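Local structure of MxaA (Stigmatella aurantiaca, 4W4T) at residues A[245-251]-A[283-288]. The protein carries, in this fragment, the terminal NADPH-binding reductase domain of the myxalamid PKS-NRPS pathway, a short-chain-dehydrogenase-like Rossmann domain that probably yields a primary alcohol. Numbering follows the deposited sequence.
Sequences GRVTGHS and DLTPVD
D288 grips S251 with both carboxylate oxygens: OD2 takes the S251 OG hydroxyl on its syn lone pair at 2.6 Å, while OD1 meets the S251 backbone N from above the carboxylate plane. The same carboxylate lies over one face of the H250 imidazole, the two planes 25° apart and D288 CB 3.4 Å from H250 CD2. With an alanine in place of D288, the S251 hydroxyl and amide would probably lose their acceptors and the imidazole face its stacked carboxylate. Next along both segments, V247 and T248 pair in parallel with T285 and P286, T248 N reaching T285 O at 2.9 Å. This pairing joins strands 239-248 and 285-286 in the parallel sheet of the Rossmann fold, with P286 at the N-cap position of helix 287-298. V247 CG1 packs on V287 CB at 3.8 Å; V287 also touches F66 and L67, which bind NADPH. At the far end D283 OD2 accepts R246 N and T285 OG1. The R246 chain, bent at chi3 (-68°), brings NH1 to a lone pair of D283 O, 2.9 Å away; a water bridges NH1 to D283 N. Farther out, Y406 OH hydrogen-bonds T248 OG1, and H250 ND1 accepts hydrogen bonds from R252 N and T253 N.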
ATOM      1  N   GLY A 245      16.055 -15.393 -11.525  1.00 15.69           N
ATOM      2  CA  GLY A 245      15.070 -14.548 -12.177  1.00 17.18           C
ATOM      3  C   GLY A 245      13.781 -14.498 -11.381  1.00 19.13           C
ATOM      4  O   GLY A 245      13.789 -14.383 -10.156  1.00 17.59           O
ATOM      5  N   ARG A 246      12.657 -14.588 -12.082  1.00 20.58           N
ATOM      6  CA  ARG A 246      11.354 -14.608 -11.435  1.00 17.72           C
ATOM      7  C   ARG A 246      11.062 -16.042 -10.999  1.00 17.83           C
ATOM      8  O   ARG A 246      10.767 -16.911 -11.833  1.00 16.68           O
ATOM      9  CB  ARG A 246      10.272 -14.088 -12.380  1.00 18.16           C
ATOM     10  CG  ARG A 246       8.868 -14.249 -11.852  1.00 18.66           C
ATOM     11  CD  ARG A 246       7.847 -13.704 -12.853  1.00 21.39           C
ATOM     12  NE  ARG A 246       7.918 -12.251 -12.993  1.00 26.53           N
ATOM     13  CZ  ARG A 246       8.250 -11.627 -14.119  1.00 28.84           C
ATOM     14  NH1 ARG A 246       8.542 -12.336 -15.203  1.00 22.74           N
ATOM     15  NH2 ARG A 246       8.287 -10.294 -14.167  1.00 25.14           N
ATOM     16  N   VAL A 247      11.156 -16.286  -9.696  1.00 16.32           N
ATOM     17  CA  VAL A 247      11.110 -17.646  -9.171  1.00 17.50           C
ATOM     18  C   VAL A 247       9.670 -18.095  -8.960  1.00 18.72           C
ATOM     19  O   VAL A 247       8.952 -17.512  -8.148  1.00 19.15           O
ATOM     20  CB  VAL A 247      11.894 -17.753  -7.842  1.00 19.30           C
ATOM     21  CG1 VAL A 247      11.755 -19.151  -7.251  1.00 17.23           C
ATOM     22  CG2 VAL A 247      13.355 -17.389  -8.066  1.00 17.37           C
ATOM     23  N   THR A 248       9.255 -19.128  -9.695  1.00 15.98           N
ATOM     24  CA  THR A 248       7.863 -19.562  -9.686  1.00 16.23           C
ATOM     25  C   THR A 248       7.710 -20.942  -9.038  1.00 16.05           C
ATOM     26  O   THR A 248       8.678 -21.496  -8.522  1.00 14.59           O
ATOM     27  CB  THR A 248       7.273 -19.575 -11.122  1.00 16.31           C
ATOM     28  OG1 THR A 248       8.026 -20.469 -11.953  1.00 14.04           O
ATOM     29  CG2 THR A 248       7.348 -18.167 -11.723  1.00 16.20           C
ATOM     30  N   GLY A 249       6.500 -21.494  -9.081  1.00 14.00           N
ATOM     31  CA  GLY A 249       6.182 -22.726  -8.372  1.00 15.70           C
ATOM     32  C   GLY A 249       7.054 -23.925  -8.703  1.00 16.99           C
ATOM     33  O   GLY A 249       7.721 -23.961  -9.739  1.00 15.90           O
ATOM     34  N   HIS A 250       7.063 -24.912  -7.812  1.00 16.96           N
ATOM     35  CA  HIS A 250       7.736 -26.176  -8.076  1.00 17.02           C
ATOM     36  C   HIS A 250       7.086 -26.859  -9.289  1.00 15.62           C
ATOM     37  O   HIS A 250       5.876 -26.968  -9.331  1.00 16.52           O
ATOM     38  CB  HIS A 250       7.657 -27.082  -6.853  1.00 17.92           C
ATOM     39  CG  HIS A 250       8.518 -28.299  -6.951  1.00 19.23           C
ATOM     40  ND1 HIS A 250       8.138 -29.426  -7.649  1.00 20.08           N
ATOM     41  CD2 HIS A 250       9.740 -28.573  -6.428  1.00 18.49           C
ATOM     42  CE1 HIS A 250       9.091 -30.338  -7.558  1.00 23.10           C
ATOM     43  NE2 HIS A 250      10.077 -29.842  -6.824  1.00 20.91           N
ATOM     44  N   SER A 251       7.892 -27.323 -10.241  1.00 17.45           N
ATOM     45  CA  SER A 251       7.375 -27.775 -11.551  1.00 17.27           C
ATOM     46  C   SER A 251       6.572 -29.072 -11.502  1.00 21.13           C
ATOM     47  O   SER A 251       5.876 -29.410 -12.469  1.00 19.00           O
ATOM     48  CB  SER A 251       8.518 -27.951 -12.554  1.00 15.25           C
ATOM     49  OG  SER A 251       9.372 -29.035 -12.206  1.00 18.72           O
ATOM     50  N   ASP A 283       9.965 -14.159 -18.077  1.00 18.85           N
ATOM     51  CA  ASP A 283      10.692 -15.195 -17.364  1.00 19.56           C
ATOM     52  C   ASP A 283       9.838 -15.865 -16.289  1.00 16.80           C
ATOM     53  O   ASP A 283       9.230 -15.191 -15.463  1.00 17.87           O
ATOM     54  CB  ASP A 283      11.930 -14.615 -16.695  1.00 19.60           C
ATOM     55  CG  ASP A 283      12.750 -15.679 -16.007  1.00 19.37           C
ATOM     56  OD1 ASP A 283      13.062 -16.663 -16.697  1.00 18.12           O
ATOM     57  OD2 ASP A 283      13.080 -15.542 -14.800  1.00 17.89           O
ATOM     58  N   LEU A 284       9.794 -17.190 -16.310  1.00 14.97           N
ATOM     59  CA  LEU A 284       9.224 -17.966 -15.214  1.00 16.08           C
ATOM     60  C   LEU A 284      10.184 -19.100 -14.931  1.00 15.69           C
ATOM     61  O   LEU A 284      10.355 -19.999 -15.759  1.00 16.49           O
ATOM     62  CB  LEU A 284       7.840 -18.519 -15.545  1.00 17.31           C
ATOM     63  CG  LEU A 284       6.626 -17.590 -15.524  1.00 17.29           C
ATOM     64  CD1 LEU A 284       6.529 -16.820 -16.820  1.00 21.61           C
ATOM     65  CD2 LEU A 284       5.388 -18.434 -15.329  1.00 20.72           C
ATOM     66  N   THR A 285      10.823 -19.041 -13.771  1.00 13.29           N
ATOM     67  CA  THR A 285      11.875 -19.983 -13.418  1.00 13.36           C
ATOM     68  C   THR A 285      11.456 -20.804 -12.203  1.00 14.82           C
ATOM     69  O   THR A 285      11.482 -20.301 -11.080  1.00 13.87           O
ATOM     70  CB  THR A 285      13.180 -19.242 -13.105  1.00 16.78           C
ATOM     71  OG1 THR A 285      13.470 -18.307 -14.155  1.00 16.46           O
ATOM     72  CG2 THR A 285      14.330 -20.219 -12.974  1.00 13.38           C
ATOM     73  N   PRO A 286      11.046 -22.062 -12.424  1.00 15.33           N
ATOM     74  CA  PRO A 286      10.556 -22.882 -11.311  1.00 13.88           C
ATOM     75  C   PRO A 286      11.566 -23.018 -10.160  1.00 12.55           C
ATOM     76  O   PRO A 286      12.760 -23.197 -10.401  1.00 14.29           O
ATOM     77  CB  PRO A 286      10.306 -24.232 -11.966  1.00 15.97           C
ATOM     78  CG  PRO A 286       9.926 -23.881 -13.395  1.00 12.55           C
ATOM     79  CD  PRO A 286      10.852 -22.731 -13.732  1.00 15.90           C
ATOM     80  N   VAL A 287      11.068 -22.973  -8.934  1.00 14.33           N
ATOM     81  CA  VAL A 287      11.943 -22.975  -7.745  1.00 13.89           C
ATOM     82  C   VAL A 287      12.809 -24.245  -7.646  1.00 14.51           C
ATOM     83  O   VAL A 287      13.936 -24.184  -7.122  1.00 14.49           O
ATOM     84  CB  VAL A 287      11.124 -22.802  -6.454  1.00 16.86           C
ATOM     85  CG1 VAL A 287      10.258 -24.032  -6.164  1.00 15.62           C
ATOM     86  CG2 VAL A 287      12.061 -22.476  -5.271  1.00 17.91           C
ATOM     87  N   ASP A 288      12.329 -25.377  -8.180  1.00 14.23           N
ATOM     88  CA  ASP A 288      13.149 -26.597  -8.128  1.00 15.62           C
ATOM     89  C   ASP A 288      14.389 -26.487  -9.024  1.00 15.09           C
ATOM     90  O   ASP A 288      15.442 -27.045  -8.701  1.00 16.59           O
ATOM     91  CB  ASP A 288      12.349 -27.871  -8.464  1.00 16.17           C
ATOM     92  CG  ASP A 288      11.418 -27.722  -9.678  1.00 15.79           C
ATOM     93  OD1 ASP A 288      10.770 -26.669  -9.818  1.00 15.59           O
ATOM     94  OD2 ASP A 288      11.323 -28.695 -10.468  1.00 18.36           O
TER
HETATM   95  O   HOH W   1      10.397 -11.343 -17.222  1.00 24.26           O